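Local coordinates for protein ALKF (Bacillus cereus, PDB 3ZBO) that is of unknown cellular function but belongs to a family related to the HEAT-like repeat DNA glycosylases and has affinity for branched DNA structures, at residues Glu57-Leu62 and Ile76-Lys81; Trp91-Tyr96 and Glu128-Ala133; Leu109-Ile114 and Leu142-Asp147; Ser169-Lys174 and Glu206-Asn211. One frame throughout, in Å; residues are numbered along the deposited sequence. Where two conformers were deposited one is given.

Contact 1 (Glu57-Leu62 and Ile76-Lys81)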
loop_
_atom_site.group_PDB
_atom_site.type_symbol
_atom_site.label_atom_id
_atom_site.label_comp_id
_atom_site.label_asym_id
_atom_site.label_seq_id
_atom_site.Cartn_x
_atom_site.Cartn_y
_atom_site.Cartn_z
ATOM N N GLU A 57 10.504 18.821 0.179
ATOM C CA GLU A 57 10.586 19.559 -1.064
ATOM C C GLU A 57 11.047 18.678 -2.231
ATOM O O GLU A 57 10.443 18.723 -3.318
ATOM C CB GLU A 57 11.502 20.767 -0.864
ATOM C CG GLU A 57 11.427 21.781 -1.971
ATOM C CD GLU A 57 12.119 21.411 -3.245
ATOM O OE1 GLU A 57 13.223 20.795 -3.128
ATOM O OE2 GLU A 57 11.567 21.672 -4.344
ATOM N N LEU A 58 12.109 17.910 -1.981
ATOM C CA LEU A 58 12.656 17.056 -3.003
ATOM C C LEU A 58 11.617 15.932 -3.277
ATOM O O LEU A 58 11.427 15.613 -4.490
ATOM C CB LEU A 58 13.910 16.389 -2.465
ATOM C CG LEU A 58 14.620 15.469 -3.432
ATOM C CD1 LEU A 58 14.870 16.033 -4.856
ATOM C CD2 LEU A 58 15.991 15.043 -2.787
ATOM N N ALA A 59 10.921 15.475 -2.236
ATOM C CA ALA A 59 9.904 14.429 -2.456
ATOM C C ALA A 59 8.840 14.970 -3.399
ATOM O O ALA A 59 8.404 14.215 -4.345
ATOM C CB ALA A 59 9.197 13.970 -1.104
ATOM N N GLU A 60 8.476 16.220 -3.202
ATOM C CA GLU A 60 7.452 16.787 -4.094
ATOM C C GLU A 60 7.894 16.856 -5.513
ATOM O O GLU A 60 7.091 16.550 -6.451
ATOM C CB GLU A 60 6.935 18.159 -3.637
ATOM C CG GLU A 60 6.200 18.101 -2.339
ATOM C CD GLU A 60 4.795 17.483 -2.376
ATOM O OE1 GLU A 60 4.252 17.399 -3.471
ATOM O OE2 GLU A 60 4.255 17.177 -1.348
ATOM N N GLU A 61 9.149 17.302 -5.744
ATOM C CA GLU A 61 9.607 17.341 -7.116
ATOM C C GLU A 61 9.719 15.948 -7.764
ATOM O O GLU A 61 9.392 15.823 -8.967
ATOM C CB GLU A 61 10.983 18.035 -7.193
ATOM C CG GLU A 61 10.931 19.475 -6.782
ATOM C CD GLU A 61 12.219 20.239 -7.219
ATOM O OE1 GLU A 61 12.794 20.015 -8.326
ATOM O OE2 GLU A 61 12.612 21.150 -6.430
ATOM N N LEU A 62 10.157 14.992 -6.973
ATOM C CA LEU A 62 10.302 13.612 -7.493
ATOM C C LEU A 62 8.905 13.072 -7.771
ATOM O O LEU A 62 8.710 12.429 -8.854
ATOM C CB LEU A 62 11.030 12.733 -6.485
ATOM C CG LEU A 62 12.484 13.137 -6.350
ATOM C CD1 LEU A 62 13.029 12.384 -5.183
ATOM C CD2 LEU A 62 13.257 12.770 -7.591
ATOM N N ILE A 76 9.731 7.378 0.186
ATOM C CA ILE A 76 10.670 6.984 1.216
ATOM C C ILE A 76 11.243 8.204 1.859
ATOM O O ILE A 76 11.500 8.170 3.110
ATOM C CB ILE A 76 11.738 6.158 0.572
ATOM C CG1 ILE A 76 11.175 4.758 0.222
ATOM C CG2 ILE A 76 12.988 6.030 1.564
ATOM C CD1 ILE A 76 12.031 4.206 -0.846
ATOM N N ILE A 77 11.463 9.280 1.092
ATOM C CA ILE A 77 12.087 10.489 1.677
ATOM C C ILE A 77 11.110 11.575 2.144
ATOM O O ILE A 77 11.480 12.712 2.498
ATOM C CB ILE A 77 13.114 11.147 0.764
ATOM C CG1 ILE A 77 12.499 11.654 -0.575
ATOM C CG2 ILE A 77 14.245 10.143 0.491
ATOM C CD1 ILE A 77 13.372 12.653 -1.366
ATOM N N ALA A 78 9.825 11.293 2.039
ATOM C CA ALA A 78 8.854 12.276 2.457
ATOM C C ALA A 78 8.874 12.512 3.958
ATOM O O ALA A 78 9.409 11.691 4.729
ATOM C CB ALA A 78 7.391 11.744 2.030
ATOM N N ASP A 79 8.240 13.608 4.380
ATOM C CA ASP A 79 7.990 13.847 5.832
ATOM C C ASP A 79 6.487 13.771 6.099
ATOM O O ASP A 79 5.750 14.757 6.088
ATOM C CB ASP A 79 8.494 15.286 6.127
ATOM C CG ASP A 79 8.554 15.565 7.618
ATOM O OD1 ASP A 79 8.093 14.715 8.430
ATOM O OD2 ASP A 79 9.075 16.679 7.920
ATOM N N PRO A 80 6.015 12.565 6.314
ATOM C CA PRO A 80 4.557 12.402 6.430
ATOM C C PRO A 80 3.965 13.055 7.637
ATOM O O PRO A 80 2.800 13.467 7.539
ATOM C CB PRO A 80 4.374 10.901 6.500
ATOM C CG PRO A 80 5.708 10.349 6.834
ATOM C CD PRO A 80 6.745 11.304 6.286
ATOM N N LYS A 81 4.750 13.236 8.703
ATOM C CA LYS A 81 4.137 13.930 9.827
ATOM C C LYS A 81 3.939 15.413 9.543
ATOM O O LYS A 81 3.160 16.083 10.279
ATOM C CB LYS A 81 4.947 13.678 11.082
ATOM C CG LYS A 81 4.806 12.232 11.506
ATOM C CD LYS A 81 5.529 11.982 12.788
ATOM C CE LYS A 81 5.105 10.665 13.382
ATOM N NZ LYS A 81 5.489 9.557 12.469
#
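Ile-77 drives its delta methyl into the groove made by Leu-58, Ala-59 and Leu-62, three residues spaced along little more than one turn of helix 56-63. The side chain of Ile-77 meets that of Leu-58 at a slant, with CD1 lying 3.7 Å from Leu-58 CG, and the same methyl also rests on CB and CD2 of that leucine. Toward Leu-62 the orientation changes to roughly a right angle, and Ile-77 CD1 reaches Leu-62 CD1 at 3.8 Å. One rotamer serves both neighbours: with CG1 between the backbone N and the carbonyl carbon (chi1 62°) and the chain extended beyond it, CD1 is brought to both leucines. Short helices joined by brief connections pack side by side in HEAT-like folds, and here the C-terminal end of helix 68-77 meets helix 56-63. Between 57-62 and 76-81 the side chains meet through apolar carbon, with no hydrogen bond. Ala-59 is the point of closest backbone approach, its CA 5.5 Å from that of Ala-78. No side chain larger than a methyl stands between these two: Ala-59 CB touches Ala-78 CA at 4.0 Å, and it also lies 4.1 Å from Ile-77 CG1. Around this buried cluster, Ile-52 of helix 46-52 packs on both Leu-58 and Ile-77, while Val-12 of helix 9-19 covers Leu-58. Gln-56 OE1 adds a hydrogen bond from Asp-79 N.

Contact 2 (Trp91-Tyr96 and Glu128-Ala133)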
loop_
_atom_site.group_PDB
_atom_site.type_symbol
_atom_site.label_atom_id
_atom_site.label_comp_id
_atom_site.label_asym_id
_atom_site.label_seq_id
_atom_site.Cartn_x
_atom_site.Cartn_y
_atom_site.Cartn_z
ATOM N N TRP A 91 -1.270 13.630 -3.765
ATOM C CA TRP A 91 -0.435 12.443 -4.086
ATOM C C TRP A 91 -1.376 11.317 -4.598
ATOM O O TRP A 91 -1.076 10.672 -5.590
ATOM C CB TRP A 91 0.344 11.959 -2.835
ATOM C CG TRP A 91 1.630 12.763 -2.643
ATOM C CD1 TRP A 91 1.770 14.116 -2.711
ATOM C CD2 TRP A 91 2.869 12.234 -2.184
ATOM N NE1 TRP A 91 3.115 14.446 -2.391
ATOM C CE2 TRP A 91 3.787 13.293 -2.127
ATOM C CE3 TRP A 91 3.306 10.947 -1.898
ATOM C CZ2 TRP A 91 5.133 13.138 -1.694
ATOM C CZ3 TRP A 91 4.716 10.753 -1.555
ATOM C CH2 TRP A 91 5.582 11.847 -1.530
ATOM N N ILE A 92 -2.536 11.108 -3.931
ATOM C CA ILE A 92 -3.366 10.022 -4.444
ATOM C C ILE A 92 -3.912 10.348 -5.832
ATOM O O ILE A 92 -4.106 9.437 -6.655
ATOM C CB ILE A 92 -4.471 9.633 -3.447
ATOM C CG1 ILE A 92 -5.050 8.223 -3.717
ATOM C CG2 ILE A 92 -5.688 10.655 -3.470
ATOM C CD1 ILE A 92 -3.985 7.067 -3.606
ATOM N N ASP A 93 -4.136 11.631 -6.138
ATOM C CA ASP A 93 -4.591 11.961 -7.504
ATOM C C ASP A 93 -3.565 11.585 -8.541
ATOM O O ASP A 93 -3.960 11.330 -9.652
ATOM C CB ASP A 93 -4.862 13.477 -7.629
ATOM C CG ASP A 93 -6.153 13.902 -6.924
ATOM O OD1 ASP A 93 -6.985 13.086 -6.566
ATOM O OD2 ASP A 93 -6.335 15.157 -6.776
ATOM N N GLY A 94 -2.278 11.540 -8.182
ATOM C CA GLY A 94 -1.268 11.128 -9.122
ATOM C C GLY A 94 -0.875 9.654 -9.112
ATOM O O GLY A 94 -0.076 9.238 -9.938
ATOM N N ALA A 95 -1.571 8.891 -8.265
ATOM C CA ALA A 95 -1.213 7.490 -8.134
ATOM C C ALA A 95 -2.010 6.687 -9.164
ATOM O O ALA A 95 -3.096 6.153 -8.894
ATOM C CB ALA A 95 -1.596 7.057 -6.705
ATOM N N TYR A 96 -1.384 6.541 -10.333
ATOM C CA TYR A 96 -2.213 6.085 -11.469
ATOM C C TYR A 96 -2.430 4.593 -11.609
ATOM O O TYR A 96 -3.168 4.125 -12.462
ATOM C CB TYR A 96 -1.623 6.622 -12.802
ATOM C CG TYR A 96 -0.285 6.106 -13.158
ATOM C CD1 TYR A 96 -0.119 4.880 -13.808
ATOM C CD2 TYR A 96 0.857 6.820 -12.830
ATOM C CE1 TYR A 96 1.108 4.371 -14.136
ATOM C CE2 TYR A 96 2.176 6.323 -13.174
ATOM C CZ TYR A 96 2.304 5.086 -13.870
ATOM O OH TYR A 96 3.523 4.553 -14.144
ATOM N N GLU A 128 -11.787 3.568 -7.410
ATOM C CA GLU A 128 -11.032 2.276 -7.294
ATOM C C GLU A 128 -9.710 2.486 -6.552
ATOM O O GLU A 128 -9.435 1.757 -5.536
ATOM C CB GLU A 128 -10.785 1.690 -8.721
ATOM C CG GLU A 128 -9.945 0.406 -8.637
ATOM C CD GLU A 128 -9.982 -0.351 -9.910
ATOM O OE1 GLU A 128 -10.487 0.259 -10.946
ATOM O OE2 GLU A 128 -9.491 -1.448 -10.049
ATOM N N LEU A 129 -8.837 3.342 -7.072
ATOM C CA LEU A 129 -7.503 3.329 -6.499
ATOM C C LEU A 129 -7.437 4.132 -5.216
ATOM O O LEU A 129 -6.581 3.799 -4.309
ATOM C CB LEU A 129 -6.532 3.947 -7.492
ATOM C CG LEU A 129 -6.292 3.109 -8.755
ATOM C CD1 LEU A 129 -5.477 3.825 -9.787
ATOM C CD2 LEU A 129 -5.534 1.824 -8.345
ATOM N N LYS A 130 -8.307 5.134 -5.027
ATOM C CA LYS A 130 -8.334 5.765 -3.705
ATOM C C LYS A 130 -8.828 4.800 -2.596
ATOM O O LYS A 130 -8.225 4.733 -1.495
ATOM C CB LYS A 130 -9.301 6.985 -3.647
ATOM C CG LYS A 130 -8.751 8.134 -4.294
ATOM C CD LYS A 130 -9.738 9.356 -3.937
ATOM C CE LYS A 130 -9.493 10.455 -4.952
ATOM N NZ LYS A 130 -10.432 11.518 -4.396
ATOM N N MET A 131 -9.838 3.993 -2.952
ATOM C CA MET A 131 -10.289 3.011 -1.971
ATOM C C MET A 131 -9.192 1.985 -1.741
ATOM O O MET A 131 -9.028 1.556 -0.615
ATOM C CB MET A 131 -11.559 2.255 -2.453
ATOM C CG MET A 131 -12.695 3.327 -2.513
ATOM S SD MET A 131 -14.308 2.518 -2.833
ATOM C CE MET A 131 -14.120 1.838 -4.488
ATOM N N SER A 132 -8.527 1.552 -2.817
ATOM C CA SER A 132 -7.403 0.577 -2.629
ATOM C C SER A 132 -6.356 1.158 -1.670
ATOM O O SER A 132 -5.848 0.433 -0.793
ATOM C CB SER A 132 -6.753 0.296 -3.993
ATOM O OG SER A 132 -5.843 -0.785 -3.815
ATOM N N ALA A 133 -6.030 2.440 -1.808
ATOM C CA ALA A 133 -5.045 3.061 -0.908
ATOM C C ALA A 133 -5.584 3.111 0.519
ATOM O O ALA A 133 -4.794 2.870 1.454
ATOM C CB ALA A 133 -4.702 4.497 -1.370
HETATM O O HOH W 1 -7.844 13.256 -4.070
#
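Lys-130 slants across Ile-92 and carries its amino group on toward Asp-93, an amphipathic use of lysine. From CB the side chain departs with CG anti to the carbonyl carbon (chi1 -76°), an extended chain in which CG and CE do the touching. CG sits 3.7 Å from Ile-92 CG1 and also touches Ile-92 CG2. Further out, CE packs on the same CG2 methyl and comes within 4.0 Å of Asp-93 OD1. At the tip, NZ donates to a water at 3.1 Å, and that water donates in turn to Asp-93 OD1 at 2.6 Å. Elsewhere methyls meet a methyl and two backbone carbonyls. Ala-133, one turn beyond Leu-129, receives Ile-92 CD1 on its CB at 3.5 Å, a snug fit for two methyl carbons. Leu-129 itself sets CD1 3.4 Å from Ala-95 O and 3.5 Å from Tyr-96 O, against the backbone that follows helix 85-94. The contact thus joins the end of that helix to the start of helix 128-144, within the mainly helical body of an AlkD-like protein; Trp-122 packs against both Ile-92 and Ala-133. With Asp-93 OD1 and Lys-130 NZ 4.4 Å apart, a water bridges the two groups, and any attraction between the charges is probably modest: the polar link runs through solvent at an exposed rim, while Ile-92 and Ala-133 are buried.

Contact 3 (Leu109-Ile114 and Leu142-Asp147)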
loop_
_atom_site.group_PDB
_atom_site.type_symbol
_atom_site.label_atom_id
_atom_site.label_comp_id
_atom_site.label_asym_id
_atom_site.label_seq_id
_atom_site.Cartn_x
_atom_site.Cartn_y
_atom_site.Cartn_z
ATOM N N LEU A 109 1.145 7.496 3.928
ATOM C CA LEU A 109 -0.005 7.861 4.823
ATOM C C LEU A 109 0.014 7.131 6.155
ATOM O O LEU A 109 -0.299 7.723 7.207
ATOM C CB LEU A 109 -1.344 7.665 4.072
ATOM C CG LEU A 109 -2.643 7.991 4.869
ATOM C CD1 LEU A 109 -2.623 9.531 5.215
ATOM C CD2 LEU A 109 -3.858 7.642 4.056
ATOM N N SER A 110 0.390 5.841 6.124
ATOM C CA SER A 110 0.409 5.048 7.380
ATOM C C SER A 110 1.441 5.584 8.364
ATOM O O SER A 110 1.360 5.186 9.538
ATOM C CB SER A 110 0.665 3.523 7.030
ATOM O OG SER A 110 2.021 3.366 6.686
ATOM N N GLU A 111 2.343 6.441 7.891
ATOM C CA GLU A 111 3.418 6.988 8.749
ATOM C C GLU A 111 3.079 8.407 9.190
ATOM O O GLU A 111 3.908 9.045 9.863
ATOM C CB GLU A 111 4.739 6.961 7.992
ATOM C CG GLU A 111 5.329 5.512 7.801
ATOM C CD GLU A 111 5.632 4.828 9.131
ATOM O OE1 GLU A 111 6.102 5.524 10.063
ATOM O OE2 GLU A 111 5.399 3.604 9.256
ATOM N N SER A 112 1.900 8.893 8.800
ATOM C CA SER A 112 1.482 10.224 9.174
ATOM C C SER A 112 0.712 10.176 10.487
ATOM O O SER A 112 0.425 9.122 11.035
ATOM C CB SER A 112 0.574 10.759 8.057
ATOM O OG SER A 112 -0.703 10.235 8.257
ATOM N N ASN A 113 0.269 11.374 10.925
ATOM C CA ASN A 113 -0.589 11.475 12.083
ATOM C C ASN A 113 -2.035 11.586 11.746
ATOM O O ASN A 113 -2.836 11.779 12.642
ATOM C CB ASN A 113 -0.179 12.742 12.904
ATOM C CG ASN A 113 1.246 12.660 13.446
ATOM O OD1 ASN A 113 1.999 13.681 13.454
ATOM N ND2 ASN A 113 1.630 11.496 13.901
ATOM N N ILE A 114 -2.440 11.423 10.472
ATOM C CA ILE A 114 -3.832 11.587 10.101
ATOM C C ILE A 114 -4.312 10.390 9.281
ATOM O O ILE A 114 -5.264 10.438 8.528
ATOM C CB ILE A 114 -4.041 12.882 9.273
ATOM C CG1 ILE A 114 -3.041 12.965 8.101
ATOM C CG2 ILE A 114 -3.718 14.066 10.196
ATOM C CD1 ILE A 114 -3.339 14.083 7.147
ATOM N N LEU A 142 -2.083 -1.656 10.791
ATOM C CA LEU A 142 -2.255 -2.832 11.734
ATOM C C LEU A 142 -0.895 -3.485 11.953
ATOM O O LEU A 142 -0.717 -4.145 12.993
ATOM C CB LEU A 142 -3.204 -3.784 11.086
ATOM C CG LEU A 142 -4.621 -3.320 11.154
ATOM C CD1 LEU A 142 -5.533 -4.115 10.187
ATOM C CD2 LEU A 142 -5.227 -3.292 12.614
ATOM N N GLY A 143 0.114 -3.245 11.063
ATOM C CA GLY A 143 1.490 -3.736 11.361
ATOM C C GLY A 143 2.436 -2.776 12.054
ATOM O O GLY A 143 3.527 -3.202 12.546
ATOM N N ASN A 144 2.105 -1.490 12.100
ATOM C CA ASN A 144 2.999 -0.540 12.754
ATOM C C ASN A 144 2.321 0.210 13.902
ATOM O O ASN A 144 2.836 1.225 14.363
ATOM C CB ASN A 144 3.615 0.420 11.743
ATOM C CG ASN A 144 4.842 1.130 12.297
ATOM O OD1 ASN A 144 5.592 0.565 13.099
ATOM N ND2 ASN A 144 5.047 2.346 11.870
ATOM N N ARG A 145 1.212 -0.359 14.408
ATOM C CA ARG A 145 0.535 0.327 15.518
ATOM C C ARG A 145 0.115 -0.730 16.499
ATOM O O ARG A 145 -0.231 -1.870 16.185
ATOM C CB ARG A 145 -0.736 1.089 15.068
ATOM C CG ARG A 145 -0.550 2.227 14.044
ATOM C CD ARG A 145 0.143 3.436 14.507
ATOM N NE ARG A 145 0.410 4.226 13.286
ATOM C CZ ARG A 145 0.597 5.515 13.250
ATOM N NH1 ARG A 145 0.583 6.233 14.395
ATOM N NH2 ARG A 145 0.758 6.090 12.079
ATOM N N LYS A 146 0.084 -0.319 17.771
ATOM C CA LYS A 146 -0.493 -1.203 18.762
ATOM C C LYS A 146 -2.030 -1.326 18.578
ATOM O O LYS A 146 -2.712 -0.472 17.984
ATOM C CB LYS A 146 -0.164 -0.716 20.211
ATOM C CG LYS A 146 1.259 -0.134 20.376
ATOM C CD LYS A 146 1.573 0.336 21.841
ATOM C CE LYS A 146 3.022 0.143 22.246
ATOM N NZ LYS A 146 3.426 -1.289 22.220
ATOM N N ASP A 147 -2.579 -2.434 19.061
ATOM C CA ASP A 147 -3.953 -2.681 18.875
ATOM C C ASP A 147 -4.879 -1.591 19.408
ATOM O O ASP A 147 -5.979 -1.364 18.891
ATOM C CB ASP A 147 -4.352 -4.060 19.442
ATOM C CG ASP A 147 -3.827 -5.214 18.609
ATOM O OD1 ASP A 147 -3.450 -4.981 17.424
ATOM O OD2 ASP A 147 -3.898 -6.334 19.140
#
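Ser-110 offers its backbone carbonyl, at the tail of helix 98-110, to the guanidinium of Arg-145: NH2 donates to Ser-110 O at 2.8 Å with an angle of 150° at the hydrogen. The carbonyl lies close to the guanidinium plane, whereas the nitrogen stands 36° above the carbonyl plane, away from a lone-pair direction. Arg-145 bends at chi2 and then stretches out, and this shape delivers the group to the turn from beyond helix 128-144. Glu-111 comes next and crosses Asn-144 at about a right angle, OE2 2.9 Å from Asn-144 ND2. The two flat groups are tilted 35° from each other. Both residues were modelled in two conformers, so this pairing is doubtful; Lys-237 makes a long, weak ion pair with Glu-111. The setting is that of a HEAT-like helical array, in which turns between successive helices line up along one edge; Ser-110 packs on Cys-137 and Trp-140 of helix 128-144, and Lys-235 near the C terminus gathers the carbonyls of Leu-142 and Arg-145. Ser-112 then supplies the second acceptor, its O 3.2 Å from Arg-145 NH2 and again near the guanidinium plane, so that one nitrogen joins two carbonyls of the same turn. Its hydroxyl shapes the turn from within: OG donates to Leu-109 O at 2.8 Å and accepts from Ile-114 N at 3.1 Å, an ST turn that leads into the next helix from the N-cap position of Ile-114.

Contact 4 (Ser169-Lys174 and Glu206-Asn211)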
loop_
_atom_site.group_PDB
_atom_site.type_symbol
_atom_site.label_atom_id
_atom_site.label_comp_id
_atom_site.label_asym_id
_atom_site.label_seq_id
_atom_site.Cartn_x
_atom_site.Cartn_y
_atom_site.Cartn_z
ATOM N N SER A 169 -16.747 -5.166 -5.675
ATOM C CA SER A 169 -15.890 -3.954 -5.631
ATOM C C SER A 169 -14.999 -3.875 -6.863
ATOM O O SER A 169 -14.773 -4.862 -7.556
ATOM C CB SER A 169 -14.998 -4.122 -4.415
ATOM O OG SER A 169 -15.820 -3.880 -3.235
ATOM N N PRO A 170 -14.475 -2.671 -7.177
ATOM C CA PRO A 170 -13.504 -2.558 -8.259
ATOM C C PRO A 170 -12.302 -3.430 -8.043
ATOM O O PRO A 170 -11.997 -3.732 -6.883
ATOM C CB PRO A 170 -13.120 -1.053 -8.210
ATOM C CG PRO A 170 -14.251 -0.348 -7.477
ATOM C CD PRO A 170 -14.726 -1.398 -6.481
ATOM N N GLU A 171 -11.678 -3.850 -9.106
ATOM C CA GLU A 171 -10.640 -4.891 -9.044
ATOM C C GLU A 171 -9.538 -4.577 -8.045
ATOM O O GLU A 171 -9.170 -5.423 -7.231
ATOM C CB GLU A 171 -10.007 -5.271 -10.366
ATOM C CG GLU A 171 -11.087 -5.545 -11.462
ATOM C CD GLU A 171 -12.042 -6.683 -11.114
ATOM O OE1 GLU A 171 -11.637 -7.667 -10.437
ATOM O OE2 GLU A 171 -13.242 -6.652 -11.595
ATOM N N ARG A 172 -8.933 -3.392 -8.144
ATOM C CA ARG A 172 -7.834 -3.152 -7.220
ATOM C C ARG A 172 -8.305 -2.993 -5.818
ATOM O O ARG A 172 -7.556 -3.330 -4.850
ATOM C CB ARG A 172 -7.023 -1.898 -7.609
ATOM C CG ARG A 172 -6.288 -2.051 -8.920
ATOM C CD ARG A 172 -5.549 -3.355 -9.246
ATOM N NE ARG A 172 -4.785 -3.790 -8.052
ATOM C CZ ARG A 172 -4.011 -4.857 -8.110
ATOM N NH1 ARG A 172 -3.807 -5.513 -9.315
ATOM N NH2 ARG A 172 -3.480 -5.294 -6.970
ATOM N N THR A 173 -9.529 -2.549 -5.598
ATOM C CA THR A 173 -10.087 -2.428 -4.269
ATOM C C THR A 173 -10.140 -3.854 -3.668
ATOM O O THR A 173 -9.898 -4.045 -2.450
ATOM C CB THR A 173 -11.466 -1.729 -4.303
ATOM O OG1 THR A 173 -11.362 -0.566 -5.117
ATOM C CG2 THR A 173 -11.829 -1.310 -2.891
ATOM N N LYS A 174 -10.572 -4.849 -4.465
ATOM C CA LYS A 174 -10.733 -6.213 -3.985
ATOM C C LYS A 174 -9.365 -6.692 -3.430
ATOM O O LYS A 174 -9.320 -7.371 -2.399
ATOM C CB LYS A 174 -11.003 -7.177 -5.170
ATOM C CG LYS A 174 -12.351 -7.032 -5.778
ATOM C CD LYS A 174 -12.441 -8.115 -6.892
ATOM C CE LYS A 174 -13.754 -8.017 -7.616
ATOM N NZ LYS A 174 -13.686 -8.987 -8.806
ATOM N N GLU A 206 -11.414 -12.932 -7.058
ATOM C CA GLU A 206 -10.790 -12.888 -8.394
ATOM C C GLU A 206 -10.540 -11.438 -8.771
ATOM O O GLU A 206 -11.488 -10.660 -8.946
ATOM C CB GLU A 206 -11.676 -13.606 -9.462
ATOM C CG GLU A 206 -11.024 -13.406 -10.822
ATOM C CD GLU A 206 -11.807 -14.026 -11.945
ATOM O OE1 GLU A 206 -12.886 -14.600 -11.774
ATOM O OE2 GLU A 206 -11.260 -13.937 -13.067
ATOM N N VAL A 207 -9.258 -11.104 -8.846
ATOM C CA VAL A 207 -8.814 -9.766 -9.273
ATOM C C VAL A 207 -8.511 -9.839 -10.783
ATOM O O VAL A 207 -7.542 -10.443 -11.216
ATOM C CB VAL A 207 -7.541 -9.351 -8.536
ATOM C CG1 VAL A 207 -7.126 -7.930 -8.941
ATOM C CG2 VAL A 207 -7.791 -9.353 -7.001
ATOM N N LYS A 208 -9.433 -9.218 -11.536
ATOM C CA LYS A 208 -9.250 -9.147 -13.016
ATOM C C LYS A 208 -8.247 -8.088 -13.328
ATOM O O LYS A 208 -8.172 -7.067 -12.650
ATOM C CB LYS A 208 -10.606 -8.826 -13.611
ATOM C CG LYS A 208 -11.544 -9.970 -13.378
ATOM C CD LYS A 208 -12.904 -9.628 -13.873
ATOM C CE LYS A 208 -13.866 -10.733 -13.343
ATOM N NZ LYS A 208 -15.309 -10.303 -13.484
ATOM N N ARG A 209 -7.416 -8.398 -14.318
ATOM C CA ARG A 209 -6.283 -7.498 -14.644
ATOM C C ARG A 209 -6.159 -7.392 -16.169
ATOM O O ARG A 209 -6.367 -8.374 -16.920
ATOM C CB ARG A 209 -5.009 -8.107 -14.054
ATOM C CG ARG A 209 -5.118 -8.191 -12.512
ATOM C CD ARG A 209 -3.830 -8.655 -11.893
ATOM N NE ARG A 209 -3.537 -10.050 -12.340
ATOM C CZ ARG A 209 -2.514 -10.730 -11.810
ATOM N NH1 ARG A 209 -1.800 -10.124 -10.866
ATOM N NH2 ARG A 209 -2.219 -11.966 -12.172
ATOM N N ASP A 210 -5.794 -6.183 -16.576
ATOM C CA ASP A 210 -5.426 -5.967 -17.988
ATOM C C ASP A 210 -4.050 -6.596 -18.269
ATOM O O ASP A 210 -3.078 -6.462 -17.471
ATOM C CB ASP A 210 -5.467 -4.465 -18.256
ATOM C CG ASP A 210 -6.878 -3.913 -18.287
ATOM O OD1 ASP A 210 -7.832 -4.716 -18.432
ATOM O OD2 ASP A 210 -7.018 -2.668 -18.177
ATOM N N ASN A 211 -3.967 -7.315 -19.386
ATOM C CA ASN A 211 -2.708 -7.827 -19.909
ATOM C C ASN A 211 -2.132 -9.048 -19.246
ATOM O O ASN A 211 -1.006 -9.500 -19.620
ATOM C CB ASN A 211 -1.682 -6.688 -20.019
ATOM C CG ASN A 211 -2.310 -5.503 -20.768
ATOM O OD1 ASN A 211 -2.832 -5.716 -21.847
ATOM N ND2 ASN A 211 -2.389 -4.293 -20.141
HETATM O O HOH W 2 -1.840 -7.732 -9.133
#
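Glu-171 and Lys-174, one turn apart on helix 171-187, hold the backbone of Glu-206 and Lys-208 by charge-assisted hydrogen bonds. Lys-208 N donates to Glu-171 OE1 at 2.9 Å along a nearly straight line (168° at the hydrogen), meeting that oxygen from well above the carboxylate plane. From the opposite face Lys-174 NZ makes a salt bridge to the same OE1, also at 2.9 Å. Extended along its whole length, Lys-174 carries NZ on to Glu-206 O at 2.8 Å, and the C=O points almost straight at it. The bend at chi2 of Glu-171 turns its carboxylate toward Lys-208 N, with OE1 also within reach of Lys-174 NZ. Packing contacts accompany these bonds: Val-207 CG1 lies 3.7 Å from Glu-171 O and covers one face of the Arg-172 guanidinium, offset toward its rim. The aliphatic stem of Lys-208 runs over the carboxylate of Glu-171. Solvent supplies the last kind of link: a water lying in the plane of both guanidinium groups accepts from Arg-172 NH1 and from Arg-209 NH1, 3.0 Å each. Arg-172 also has a cation-pi contact with Tyr-98, and Arg-209 NH2 donates to Lys-213 O. Strand 204-207 belongs to a two-stranded antiparallel hairpin, set here on the N-terminal turn of a helix. Doubly gripped, the carboxylate of Glu-171 would tend to stay ionised, and the shared water, accepting from both, may lessen any repulsion between the two arginines.

How the contacts relate
From the N terminus, contact 1 closes the shortest loop, bringing helices 56-63 and 68-77 together before contact 2 opens. Contacts 2 and 3 then cross: the chain leaves 91-96 and 109-114 in turn and returns to opposite ends of helix 128-144, which is thereby tied to helices 85-94 and 98-110. Contact 4 comes after both and fixes the hairpin to helix 171-187. Neighbouring contacts are themselves joined: Trp-91 NE1 probably bonds to Glu-60 OE2, Lys-81 NZ to Glu-111 O, and Glu-128 OE2 to Arg-172 N. Contacts 1 and 4, with centres about 29 Å apart, lie on opposite sides of the chain's centre.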